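Local coordinates for protein tartrate dehydrogenase/decarboxylase (Pseudomonas putida, PDB 3FLK) that oxidises tartrate with NAD(+) to 2-hydroxy-3-oxosuccinate, and also converts meso-tartrate to D-glycerate and D-malate to pyruvate, using magnesium or manganese, at residues S161-R165 against R166-R170; N194-A197 against I198-P201; Q222-D225 against I226-A229; S244-F247 against G248-S252. The protein carries 1 engineered substitution. One frame throughout, in Å; residues are numbered along the deposited sequence.

Contact 1: residues S161-R165 against R166-R170; sequences SIFTR and RGVDR
Thr164 ends a strand and caps the helix that follows: its OG1 accepts the backbone N of Gly167 at 3.0 Å, an N-cap bond. With chi1 at 62°, OG1 sits between its own backbone N and carbonyl carbon, turned toward the first helical turn. The carboxylate of Glu138 is also hydrogen-bonded to it, so the hydroxyl has two partners, Gly167 N and Glu138. The tight part lies on the inner side. Val168 N bonds to Thr164 O at 2.9 Å, and Val168 CG2 packs on that same oxygen at 3.3 Å. This methyl also reaches the edge of the Phe163 ring, near the ring plane, with CG2 4.1 Å from CD1.

The other side is looser. Arg165 and Asp169, one turn apart, run side by side in the same direction; CG of Arg165 lies 3.4 Å from OD2 of Asp169, but Arg165 NE stays 4.8 Å from that oxygen. Their charges are matched by others: Arg165 pairs with Glu155 of the second subunit, Asp169 with Arg206. Arg166, the exposed residue, extends from CG to NE and hydrogen-bonds Asn154 of the second subunit. Phe163 and Val168 face helix 199-211, touching Ser199 and Trp203, while residues 161-164, directly followed by helix 165-181, pair antiparallel with a strand of the second subunit, so the sheet continues across the dimer interface.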
loop_
_atom_site.group_PDB
_atom_site.type_symbol
_atom_site.label_atom_id
_atom_site.label_comp_id
_atom_site.label_asym_id
_atom_site.label_seq_id
_atom_site.Cartn_x
_atom_site.Cartn_y
_atom_site.Cartn_z
ATOM N N SER A 161 16.023 -3.374 -8.175
ATOM C CA SER A 161 15.608 -2.023 -7.797
ATOM C C SER A 161 16.846 -1.149 -7.639
ATOM O O SER A 161 17.773 -1.506 -6.907
ATOM C CB SER A 161 14.824 -2.037 -6.484
ATOM O OG SER A 161 13.545 -2.622 -6.645
ATOM N N ILE A 162 16.860 -0.010 -8.328
ATOM C CA ILE A 162 18.006 0.900 -8.301
ATOM C C ILE A 162 17.645 2.229 -7.650
ATOM O O ILE A 162 16.679 2.884 -8.045
ATOM C CB ILE A 162 18.565 1.180 -9.723
ATOM C CG1 ILE A 162 18.778 -0.119 -10.511
ATOM C CG2 ILE A 162 19.852 2.025 -9.657
ATOM C CD1 ILE A 162 19.830 -1.057 -9.950
ATOM N N PHE A 163 18.428 2.609 -6.644
ATOM C CA PHE A 163 18.347 3.932 -6.036
ATOM C C PHE A 163 19.721 4.591 -6.135
ATOM O O PHE A 163 20.745 3.935 -5.912
ATOM C CB PHE A 163 17.901 3.829 -4.574
ATOM C CG PHE A 163 16.499 3.298 -4.396
ATOM C CD1 PHE A 163 15.434 4.168 -4.182
ATOM C CD2 PHE A 163 16.245 1.928 -4.437
ATOM C CE1 PHE A 163 14.132 3.683 -4.011
ATOM C CE2 PHE A 163 14.948 1.433 -4.275
ATOM C CZ PHE A 163 13.891 2.312 -4.058
ATOM N N THR A 164 19.747 5.869 -6.504
ATOM C CA THR A 164 21.004 6.619 -6.614
ATOM C C THR A 164 20.993 7.790 -5.639
ATOM O O THR A 164 19.922 8.261 -5.255
ATOM C CB THR A 164 21.250 7.152 -8.048
ATOM O OG1 THR A 164 20.206 8.062 -8.420
ATOM C CG2 THR A 164 21.313 6.009 -9.060
ATOM N N ARG A 165 22.174 8.253 -5.233
ATOM C CA ARG A 165 22.261 9.453 -4.395
ATOM C C ARG A 165 21.640 10.654 -5.103
ATOM O O ARG A 165 20.898 11.418 -4.489
ATOM C CB ARG A 165 23.702 9.772 -3.986
ATOM C CG ARG A 165 23.794 10.977 -3.054
ATOM C CD ARG A 165 25.208 11.253 -2.572
ATOM N NE ARG A 165 25.577 10.376 -1.468
ATOM C CZ ARG A 165 26.439 10.693 -0.506
ATOM N NH1 ARG A 165 27.024 11.886 -0.486
ATOM N NH2 ARG A 165 26.704 9.815 0.449
ATOM N N ARG A 166 21.943 10.801 -6.390
ATOM C CA ARG A 166 21.415 11.900 -7.197
ATOM C C ARG A 166 19.887 11.925 -7.195
ATOM O O ARG A 166 19.286 12.948 -6.867
ATOM C CB ARG A 166 21.958 11.845 -8.630
ATOM C CG ARG A 166 23.454 12.129 -8.733
ATOM C CD ARG A 166 23.896 12.286 -10.181
ATOM N NE ARG A 166 25.319 12.614 -10.280
ATOM C CZ ARG A 166 26.292 11.722 -10.458
ATOM N NH1 ARG A 166 26.012 10.430 -10.570
ATOM N NH2 ARG A 166 27.554 12.129 -10.531
ATOM N N GLY A 167 19.275 10.791 -7.535
ATOM C CA GLY A 167 17.817 10.664 -7.588
ATOM C C GLY A 167 17.121 10.765 -6.242
ATOM O O GLY A 167 16.060 11.385 -6.128
ATOM N N VAL A 168 17.707 10.147 -5.221
ATOM C CA VAL A 168 17.141 10.185 -3.877
ATOM C C VAL A 168 17.233 11.599 -3.283
ATOM O O VAL A 168 16.242 12.125 -2.769
ATOM C CB VAL A 168 17.781 9.115 -2.947
ATOM C CG1 VAL A 168 17.427 9.368 -1.491
ATOM C CG2 VAL A 168 17.333 7.705 -3.363
ATOM N N ASP A 169 18.411 12.215 -3.377
ATOM C CA ASP A 169 18.616 13.561 -2.833
ATOM C C ASP A 169 17.688 14.610 -3.449
ATOM O O ASP A 169 17.131 15.436 -2.730
ATOM C CB ASP A 169 20.079 14.001 -2.975
ATOM C CG ASP A 169 20.984 13.384 -1.916
ATOM O OD1 ASP A 169 20.493 12.598 -1.077
ATOM O OD2 ASP A 169 22.195 13.695 -1.921
ATOM N N ARG A 170 17.517 14.562 -4.769
ATOM C CA ARG A 170 16.728 15.573 -5.474
ATOM C C ARG A 170 15.222 15.509 -5.189
ATOM O O ARG A 170 14.561 16.546 -5.146
ATOM C CB ARG A 170 17.022 15.573 -6.981
ATOM C CG ARG A 170 16.586 14.328 -7.737
ATOM C CD ARG A 170 16.984 14.433 -9.197
ATOM N NE ARG A 170 16.537 13.279 -9.972
ATOM C CZ ARG A 170 16.681 13.153 -11.288
ATOM N NH1 ARG A 170 17.257 14.116 -12.002
ATOM N NH2 ARG A 170 16.239 12.059 -11.893
#

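Contact 2: residues N194-A197 against I198-P201; sequences NGMA and ISMP. With NAI (1,4-dihydronicotinamide adenine dinucleotide), chain N.
Met196 and Met200, both selenomethionines, meet through the methyl of the first: Met196 CE lies 3.6 Å from Met200 CG and equally close to Ser199 OG. Bends at chi2 and chi3 of Met196 fold its end back over the start of the helix. Beside this apolar contact, the Pro201 ring closes against two carbonyls, CD 3.1 Å from Met196 O and CG 3.3 Å from Ala197 O; these are close C-H-to-oxygen contacts, since proline has no N-H to give to Met196 O. At the start of the segment, Asn194 ND2 donates to O2D of the nicotinamide ribose of NADH at 3.1 Å, nearly straight at 166°. Its amide is steadied at the other end, where OD1 accepts Gly195 N at 2.7 Å, a bent bond, and is also bonded by Lys192. With alanine at Asn194, the ribose hydroxyl O2D would probably lose this donor and Lys192 its amide partner. Much of the cofactor's other hydrogen bonding comes from the second subunit, for example Asp86 and Gly285. The loop joins strand 186-191 to helix 199-211; both methionines lean on Phe247 of helix 245-258, and Ala197 packs on Trp91 of the second subunit.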
loop_
_atom_site.group_PDB
_atom_site.type_symbol
_atom_site.label_atom_id
_atom_site.label_comp_id
_atom_site.label_asym_id
_atom_site.label_seq_id
_atom_site.Cartn_x
_atom_site.Cartn_y
_atom_site.Cartn_z
ATOM N N ASN A 194 12.780 -2.196 7.556
ATOM C CA ASN A 194 12.926 -3.499 8.195
ATOM C C ASN A 194 12.996 -4.634 7.172
ATOM O O ASN A 194 13.947 -5.414 7.179
ATOM C CB ASN A 194 11.868 -3.751 9.289
ATOM C CG ASN A 194 10.444 -3.400 8.857
ATOM O OD1 ASN A 194 10.125 -3.332 7.670
ATOM N ND2 ASN A 194 9.576 -3.191 9.842
ATOM N N GLY A 195 12.010 -4.692 6.276
ATOM C CA GLY A 195 11.913 -5.758 5.275
ATOM C C GLY A 195 12.865 -5.632 4.097
ATOM O O GLY A 195 13.440 -6.625 3.650
HETATM N N MSE A 196 13.013 -4.417 3.577
HETATM C CA MSE A 196 13.968 -4.150 2.503
HETATM C C MSE A 196 15.281 -3.667 3.120
HETATM O O MSE A 196 15.405 -2.508 3.513
HETATM C CB MSE A 196 13.389 -3.146 1.504
HETATM C CG MSE A 196 12.380 -3.772 0.542
HETATM SE SE MSE A 196 10.826 -2.650 0.196
HETATM C CE MSE A 196 11.661 -1.203 -0.803
ATOM N N ALA A 197 16.250 -4.575 3.200
ATOM C CA ALA A 197 17.431 -4.394 4.051
ATOM C C ALA A 197 18.519 -3.463 3.507
ATOM O O ALA A 197 19.414 -3.062 4.252
ATOM C CB ALA A 197 18.027 -5.754 4.414
ATOM N N ILE A 198 18.446 -3.124 2.223
ATOM C CA ILE A 198 19.487 -2.319 1.578
ATOM C C ILE A 198 18.961 -0.967 1.080
ATOM O O ILE A 198 19.501 0.083 1.435
ATOM C CB ILE A 198 20.189 -3.100 0.430
ATOM C CG1 ILE A 198 20.751 -4.425 0.954
ATOM C CG2 ILE A 198 21.308 -2.266 -0.201
ATOM C CD1 ILE A 198 21.229 -5.361 -0.119
ATOM N N SER A 199 17.904 -1.003 0.271
ATOM C CA SER A 199 17.353 0.202 -0.348
ATOM C C SER A 199 16.761 1.180 0.668
ATOM O O SER A 199 17.043 2.379 0.614
ATOM C CB SER A 199 16.295 -0.172 -1.391
ATOM O OG SER A 199 15.207 -0.852 -0.788
HETATM N N MSE A 200 15.950 0.666 1.590
HETATM C CA MSE A 200 15.227 1.527 2.527
HETATM C C MSE A 200 16.056 2.123 3.679
HETATM O O MSE A 200 15.858 3.290 4.021
HETATM C CB MSE A 200 13.953 0.853 3.045
HETATM C CG MSE A 200 12.816 0.753 2.021
HETATM SE SE MSE A 200 12.291 2.416 1.103
HETATM C CE MSE A 200 12.634 3.717 2.482
ATOM N N PRO A 201 16.969 1.336 4.293
ATOM C CA PRO A 201 17.903 1.970 5.234
ATOM C C PRO A 201 18.689 3.112 4.589
ATOM O O PRO A 201 18.969 4.110 5.246
ATOM C CB PRO A 201 18.838 0.823 5.620
ATOM C CG PRO A 201 17.995 -0.392 5.462
ATOM C CD PRO A 201 17.190 -0.121 4.227
HETATM P PA NAI N . 3.855 -0.983 15.089
HETATM O O1A NAI N . 2.908 -2.038 14.664
HETATM O O2A NAI N . 4.723 -1.459 16.188
HETATM O O5B NAI N . 3.048 0.316 15.581
HETATM C C5B NAI N . 2.356 1.158 14.687
HETATM C C4B NAI N . 1.309 1.987 15.428
HETATM O O4B NAI N . 0.240 1.170 15.866
HETATM C C3B NAI N . 1.886 2.663 16.663
HETATM O O3B NAI N . 1.369 3.971 16.737
HETATM C C2B NAI N . 1.392 1.816 17.819
HETATM O O2B NAI N . 1.167 2.566 18.992
HETATM C C1B NAI N . 0.118 1.184 17.278
HETATM N N9A NAI N . -0.035 -0.186 17.791
HETATM C C8A NAI N . 0.676 -1.295 17.407
HETATM N N7A NAI N . 0.229 -2.357 18.112
HETATM C C5A NAI N . -0.754 -1.946 18.935
HETATM C C6A NAI N . -1.541 -2.622 19.860
HETATM N N6A NAI N . -1.422 -3.939 20.013
HETATM N N1A NAI N . -2.494 -1.921 20.574
HETATM C C2A NAI N . -2.661 -0.563 20.375
HETATM N N3A NAI N . -1.871 0.101 19.454
HETATM C C4A NAI N . -0.935 -0.581 18.744
HETATM O O3 NAI N . 4.686 -0.568 13.775
HETATM P PN NAI N . 5.873 0.512 13.678
HETATM O O1N NAI N . 5.653 1.590 14.669
HETATM O O2N NAI N . 5.989 0.848 12.243
HETATM O O5D NAI N . 7.173 -0.349 14.072
HETATM C C5D NAI N . 7.717 -0.347 15.376
HETATM C C4D NAI N . 8.779 -1.437 15.486
HETATM O O4D NAI N . 8.191 -2.719 15.344
HETATM C C3D NAI N . 9.841 -1.325 14.404
HETATM O O3D NAI N . 11.094 -1.584 14.992
HETATM C C2D NAI N . 9.484 -2.422 13.416
HETATM O O2D NAI N . 10.620 -2.908 12.743
HETATM C C1D NAI N . 8.838 -3.461 14.322
HETATM N N1N NAI N . 7.852 -4.354 13.675
HETATM C C2N NAI N . 7.920 -5.694 13.951
HETATM C C3N NAI N . 7.008 -6.584 13.387
HETATM C C7N NAI N . 6.966 -8.003 13.876
HETATM O O7N NAI N . 7.618 -8.329 15.082
HETATM N N7N NAI N . 6.313 -8.927 13.167
HETATM C C4N NAI N . 6.013 -6.096 12.537
HETATM C C5N NAI N . 5.946 -4.729 12.264
HETATM C C6N NAI N . 6.871 -3.862 12.844
#

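Contact 3: residues Q222-D225 against I226-A229; sequences QHID and ILCA. With MG (magnesium ion), chain I; NAI (1,4-dihydronicotinamide adenine dinucleotide), chain N.
His223, whose CB lies 4.4 Å from CG2 of Ile226, turns the edge of its imidazole to the cofactor: O2N, an oxygen of the NADH pyrophosphate, lies at that edge in the ring plane, 3.3 Å from His223 CD2. NE2 is hydrogen-bonded to Asp86 of the second subunit, which helps fix the ring's rotation. The second flat group, the carboxylate of Asp225, divides its oxygens. OD2 binds magnesium at 2.0 Å, while OD1 takes the backbone N of Ile226 at 2.7 Å from above the carboxylate plane, 49° out of it. Placing CG between backbone N and carbonyl carbon, chi1 60°, folds the acid back over the helix start. Ile226 itself packs on the adenosine ribose, CG1 3.4 Å from C5B. Replacing it by alanine is likely to open a gap beside that ribose, since CG1 and CD1, which touch C5B, would be gone. Leu227 N bonds to His223 O at 2.9 Å, starting helix 224-233 straight after strand 218-223. Two waters and Asp249 of the second subunit join Asp225 on the metal, so this helix end contributes both a magnesium ligand and cofactor contacts to an active site shared between subunits.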
loop_
_atom_site.group_PDB
_atom_site.type_symbol
_atom_site.label_atom_id
_atom_site.label_comp_id
_atom_site.label_asym_id
_atom_site.label_seq_id
_atom_site.Cartn_x
_atom_site.Cartn_y
_atom_site.Cartn_z
ATOM N N GLN A 222 7.749 6.634 8.457
ATOM C CA GLN A 222 6.770 5.613 8.781
ATOM C C GLN A 222 6.912 4.462 7.804
ATOM O O GLN A 222 7.034 4.679 6.593
ATOM C CB GLN A 222 5.348 6.187 8.731
ATOM C CG GLN A 222 5.062 7.252 9.790
ATOM C CD GLN A 222 3.629 7.755 9.779
ATOM O OE1 GLN A 222 3.367 8.911 10.117
ATOM N NE2 GLN A 222 2.692 6.891 9.400
ATOM N N HIS A 223 6.921 3.242 8.335
ATOM C CA HIS A 223 6.894 2.057 7.493
ATOM C C HIS A 223 5.610 2.089 6.665
ATOM O O HIS A 223 4.565 2.523 7.152
ATOM C CB HIS A 223 6.975 0.777 8.328
ATOM C CG HIS A 223 8.295 0.579 9.012
ATOM N ND1 HIS A 223 9.495 0.569 8.333
ATOM C CD2 HIS A 223 8.600 0.362 10.313
ATOM C CE1 HIS A 223 10.482 0.366 9.187
ATOM N NE2 HIS A 223 9.966 0.234 10.395
ATOM N N ILE A 224 5.705 1.640 5.418
ATOM C CA ILE A 224 4.607 1.765 4.457
ATOM C C ILE A 224 3.303 1.115 4.933
ATOM O O ILE A 224 2.225 1.654 4.688
ATOM C CB ILE A 224 5.021 1.292 3.021
ATOM C CG1 ILE A 224 3.933 1.620 1.983
ATOM C CG2 ILE A 224 5.390 -0.197 2.994
ATOM C CD1 ILE A 224 3.740 3.113 1.713
ATOM N N ASP A 225 3.401 -0.017 5.630
ATOM C CA ASP A 225 2.206 -0.711 6.111
ATOM C C ASP A 225 1.395 0.131 7.102
ATOM O O ASP A 225 0.190 0.314 6.915
ATOM C CB ASP A 225 2.523 -2.120 6.647
ATOM C CG ASP A 225 3.503 -2.121 7.819
ATOM O OD1 ASP A 225 4.160 -1.095 8.094
ATOM O OD2 ASP A 225 3.615 -3.181 8.470
ATOM N N ILE A 226 2.057 0.676 8.121
ATOM C CA ILE A 226 1.368 1.504 9.110
ATOM C C ILE A 226 1.007 2.894 8.563
ATOM O O ILE A 226 0.033 3.501 9.005
ATOM C CB ILE A 226 2.145 1.596 10.464
ATOM C CG1 ILE A 226 1.236 2.134 11.579
ATOM C CG2 ILE A 226 3.419 2.437 10.328
ATOM C CD1 ILE A 226 0.040 1.235 11.923
ATOM N N LEU A 227 1.781 3.380 7.595
ATOM C CA LEU A 227 1.466 4.637 6.925
ATOM C C LEU A 227 0.115 4.541 6.207
ATOM O O LEU A 227 -0.729 5.420 6.356
ATOM C CB LEU A 227 2.580 5.027 5.950
ATOM C CG LEU A 227 2.474 6.330 5.146
ATOM C CD1 LEU A 227 2.142 7.522 6.020
ATOM C CD2 LEU A 227 3.770 6.581 4.412
ATOM N N CYS A 228 -0.080 3.465 5.446
ATOM C CA CYS A 228 -1.369 3.195 4.805
ATOM C C CYS A 228 -2.514 3.138 5.817
ATOM O O CYS A 228 -3.585 3.701 5.580
ATOM C CB CYS A 228 -1.305 1.902 3.987
ATOM S SG CYS A 228 -0.328 2.071 2.481
ATOM N N ALA A 229 -2.275 2.466 6.944
ATOM C CA ALA A 229 -3.237 2.393 8.043
ATOM C C ALA A 229 -3.603 3.781 8.586
ATOM O O ALA A 229 -4.770 4.053 8.871
ATOM C CB ALA A 229 -2.698 1.505 9.163
HETATM MG MG MG I . 3.404 -5.196 8.736
HETATM P PA NAI N . 3.855 -0.983 15.089
HETATM O O1A NAI N . 2.908 -2.038 14.664
HETATM O O2A NAI N . 4.723 -1.459 16.188
HETATM O O5B NAI N . 3.048 0.316 15.581
HETATM C C5B NAI N . 2.356 1.158 14.687
HETATM C C4B NAI N . 1.309 1.987 15.428
HETATM O O4B NAI N . 0.240 1.170 15.866
HETATM C C3B NAI N . 1.886 2.663 16.663
HETATM O O3B NAI N . 1.369 3.971 16.737
HETATM C C2B NAI N . 1.392 1.816 17.819
HETATM O O2B NAI N . 1.167 2.566 18.992
HETATM C C1B NAI N . 0.118 1.184 17.278
HETATM N N9A NAI N . -0.035 -0.186 17.791
HETATM C C8A NAI N . 0.676 -1.295 17.407
HETATM N N7A NAI N . 0.229 -2.357 18.112
HETATM C C5A NAI N . -0.754 -1.946 18.935
HETATM C C6A NAI N . -1.541 -2.622 19.860
HETATM N N6A NAI N . -1.422 -3.939 20.013
HETATM N N1A NAI N . -2.494 -1.921 20.574
HETATM C C2A NAI N . -2.661 -0.563 20.375
HETATM N N3A NAI N . -1.871 0.101 19.454
HETATM C C4A NAI N . -0.935 -0.581 18.744
HETATM O O3 NAI N . 4.686 -0.568 13.775
HETATM P PN NAI N . 5.873 0.512 13.678
HETATM O O1N NAI N . 5.653 1.590 14.669
HETATM O O2N NAI N . 5.989 0.848 12.243
HETATM O O5D NAI N . 7.173 -0.349 14.072
HETATM C C5D NAI N . 7.717 -0.347 15.376
HETATM C C4D NAI N . 8.779 -1.437 15.486
HETATM O O4D NAI N . 8.191 -2.719 15.344
HETATM C C3D NAI N . 9.841 -1.325 14.404
HETATM O O3D NAI N . 11.094 -1.584 14.992
HETATM C C2D NAI N . 9.484 -2.422 13.416
HETATM O O2D NAI N . 10.620 -2.908 12.743
HETATM C C1D NAI N . 8.838 -3.461 14.322
HETATM N N1N NAI N . 7.852 -4.354 13.675
HETATM C C2N NAI N . 7.920 -5.694 13.951
HETATM C C3N NAI N . 7.008 -6.584 13.387
HETATM C C7N NAI N . 6.966 -8.003 13.876
HETATM O O7N NAI N . 7.618 -8.329 15.082
HETATM N N7N NAI N . 6.313 -8.927 13.167
HETATM C C4N NAI N . 6.013 -6.096 12.537
HETATM C C5N NAI N . 5.946 -4.729 12.264
HETATM C C6N NAI N . 6.871 -3.862 12.844
HETATM O O HOH W 1 2.910 -5.018 10.706
HETATM O O HOH W 2 1.421 -5.635 8.161
#

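Contact 4: residues S244-F247 against G248-S252; sequences SNLF and GDILS. With MG (magnesium ion), chain E; OXL (oxalate ion), chain G.
Leu246 and Ile250, one helical turn apart, cross obliquely, their CD1 methyls 3.9 Å from each other; Ile250 CG1 also rests on Leu246 O at 3.5 Å. Leu251 leans over the carbonyl of Phe247, with CG 3.3 Å from Phe247 O, and this oxygen in turn accepts Leu251 N. Phe247 and Leu251 reach helix 224-233, and Leu246 meets its own counterpart in the second subunit. Asp249 turns its carboxylate to the metal: with CG anti to the backbone N (chi1 -166°), OD1 binds magnesium at 2.2 Å. Its second oxygen, OD2, is hydrogen-bonded to Tyr141 and forms a salt bridge with Lys192 of the second subunit, which together should hold the group's rotation.

The helix itself is regular, Ile250 N bonding to Leu246 O at 3.1 Å. Its start is capped by Ser244, whose OG weakly accepts Phe247 N and has a stronger partner in Glu140. The backbone also reaches the metal indirectly: a water coordinated to magnesium donates to Asp249 O at 2.7 Å. Oxalate chelates the ion through O1 and O4, and Asp225 of the second subunit supplies another ligand. Negatively charged oxalate lies among Arg98, Arg108, Arg134 and Lys192 of the second subunit, so metal and basic side chains probably share in offsetting its charge, as they might for a substrate carboxylate in the same pocket.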
loop_
_atom_site.group_PDB
_atom_site.type_symbol
_atom_site.label_atom_id
_atom_site.label_comp_id
_atom_site.label_asym_id
_atom_site.label_seq_id
_atom_site.Cartn_x
_atom_site.Cartn_y
_atom_site.Cartn_z
ATOM N N SER A 244 9.081 6.720 -2.507
ATOM C CA SER A 244 9.670 6.108 -3.699
ATOM C C SER A 244 8.612 5.914 -4.793
ATOM O O SER A 244 7.422 6.145 -4.562
ATOM C CB SER A 244 10.266 4.749 -3.335
ATOM O OG SER A 244 9.229 3.841 -2.989
ATOM N N ASN A 245 9.057 5.471 -5.967
ATOM C CA ASN A 245 8.187 5.252 -7.127
ATOM C C ASN A 245 6.962 4.394 -6.810
ATOM O O ASN A 245 5.825 4.795 -7.088
ATOM C CB ASN A 245 8.989 4.626 -8.274
ATOM C CG ASN A 245 8.584 5.155 -9.639
ATOM O OD1 ASN A 245 7.426 5.509 -9.874
ATOM N ND2 ASN A 245 9.546 5.205 -10.554
ATOM N N LEU A 246 7.200 3.226 -6.219
ATOM C CA LEU A 246 6.126 2.301 -5.851
ATOM C C LEU A 246 5.263 2.794 -4.686
ATOM O O LEU A 246 4.029 2.761 -4.763
ATOM C CB LEU A 246 6.694 0.912 -5.527
ATOM C CG LEU A 246 5.727 -0.135 -4.950
ATOM C CD1 LEU A 246 4.626 -0.492 -5.946
ATOM C CD2 LEU A 246 6.493 -1.379 -4.526
ATOM N N PHE A 247 5.908 3.226 -3.604
ATOM C CA PHE A 247 5.172 3.648 -2.412
ATOM C C PHE A 247 4.308 4.881 -2.693
ATOM O O PHE A 247 3.170 4.960 -2.225
ATOM C CB PHE A 247 6.108 3.871 -1.212
ATOM C CG PHE A 247 6.758 2.607 -0.690
ATOM C CD1 PHE A 247 6.294 1.342 -1.069
ATOM C CD2 PHE A 247 7.817 2.683 0.209
ATOM C CE1 PHE A 247 6.894 0.178 -0.580
ATOM C CE2 PHE A 247 8.424 1.525 0.707
ATOM C CZ PHE A 247 7.963 0.272 0.310
ATOM N N GLY A 248 4.845 5.816 -3.476
ATOM C CA GLY A 248 4.105 6.999 -3.917
ATOM C C GLY A 248 2.919 6.660 -4.806
ATOM O O GLY A 248 1.859 7.278 -4.700
ATOM N N ASP A 249 3.104 5.676 -5.683
ATOM C CA ASP A 249 2.021 5.152 -6.518
ATOM C C ASP A 249 0.855 4.651 -5.653
ATOM O O ASP A 249 -0.295 5.049 -5.859
ATOM C CB ASP A 249 2.558 4.032 -7.419
ATOM C CG ASP A 249 1.601 3.652 -8.543
ATOM O OD1 ASP A 249 0.429 4.084 -8.543
ATOM O OD2 ASP A 249 2.034 2.901 -9.441
ATOM N N ILE A 250 1.161 3.800 -4.676
ATOM C CA ILE A 250 0.149 3.242 -3.772
ATOM C C ILE A 250 -0.593 4.321 -2.973
ATOM O O ILE A 250 -1.831 4.341 -2.936
ATOM C CB ILE A 250 0.762 2.193 -2.812
ATOM C CG1 ILE A 250 1.258 0.971 -3.597
ATOM C CG2 ILE A 250 -0.254 1.767 -1.745
ATOM C CD1 ILE A 250 2.316 0.144 -2.872
ATOM N N LEU A 251 0.166 5.221 -2.350
ATOM C CA LEU A 251 -0.402 6.244 -1.472
ATOM C C LEU A 251 -1.290 7.250 -2.210
ATOM O O LEU A 251 -2.213 7.808 -1.618
ATOM C CB LEU A 251 0.708 6.964 -0.693
ATOM C CG LEU A 251 1.511 6.138 0.326
ATOM C CD1 LEU A 251 2.698 6.941 0.843
ATOM C CD2 LEU A 251 0.649 5.637 1.483
ATOM N N SER A 252 -1.019 7.455 -3.497
ATOM C CA SER A 252 -1.790 8.391 -4.325
ATOM C C SER A 252 -3.062 7.803 -4.951
ATOM O O SER A 252 -3.802 8.516 -5.630
ATOM C CB SER A 252 -0.901 9.029 -5.397
ATOM O OG SER A 252 -0.396 8.059 -6.298
HETATM MG MG MG E . -1.385 4.453 -9.653
HETATM C C1 OXL G . 0.617 3.987 -12.004
HETATM C C2 OXL G . 0.808 5.406 -11.692
HETATM O O1 OXL G . -0.296 3.358 -11.416
HETATM O O2 OXL G . 1.726 6.044 -12.253
HETATM O O3 OXL G . 1.372 3.433 -12.834
HETATM O O4 OXL G . 0.043 5.944 -10.857
HETATM O O HOH W 3 -1.620 5.696 -8.093
HETATM O O HOH W 4 -2.992 5.123 -10.813
#

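Followed from the N terminus, the four contacts come in series; none nests in or crosses another, and each is local to a continuous stretch of chain. Contact 1 bends the chain from strand 156-164 into helix 165-181, contact 2 closes the loop leading into helix 199-211, contact 3 turns strand 218-223 into helix 224-233, and contact 4 forms the first turns of helix 245-258. Phe163 joins contact 1 to Ser199 of contact 2 and Ser244 of contact 4. Phe247 then meets Met196, Met200 and Ile224, while Leu251 packs on Leu227 and Cys228. Contacts 2 and 3 share one NADH, and all four reach the second subunit.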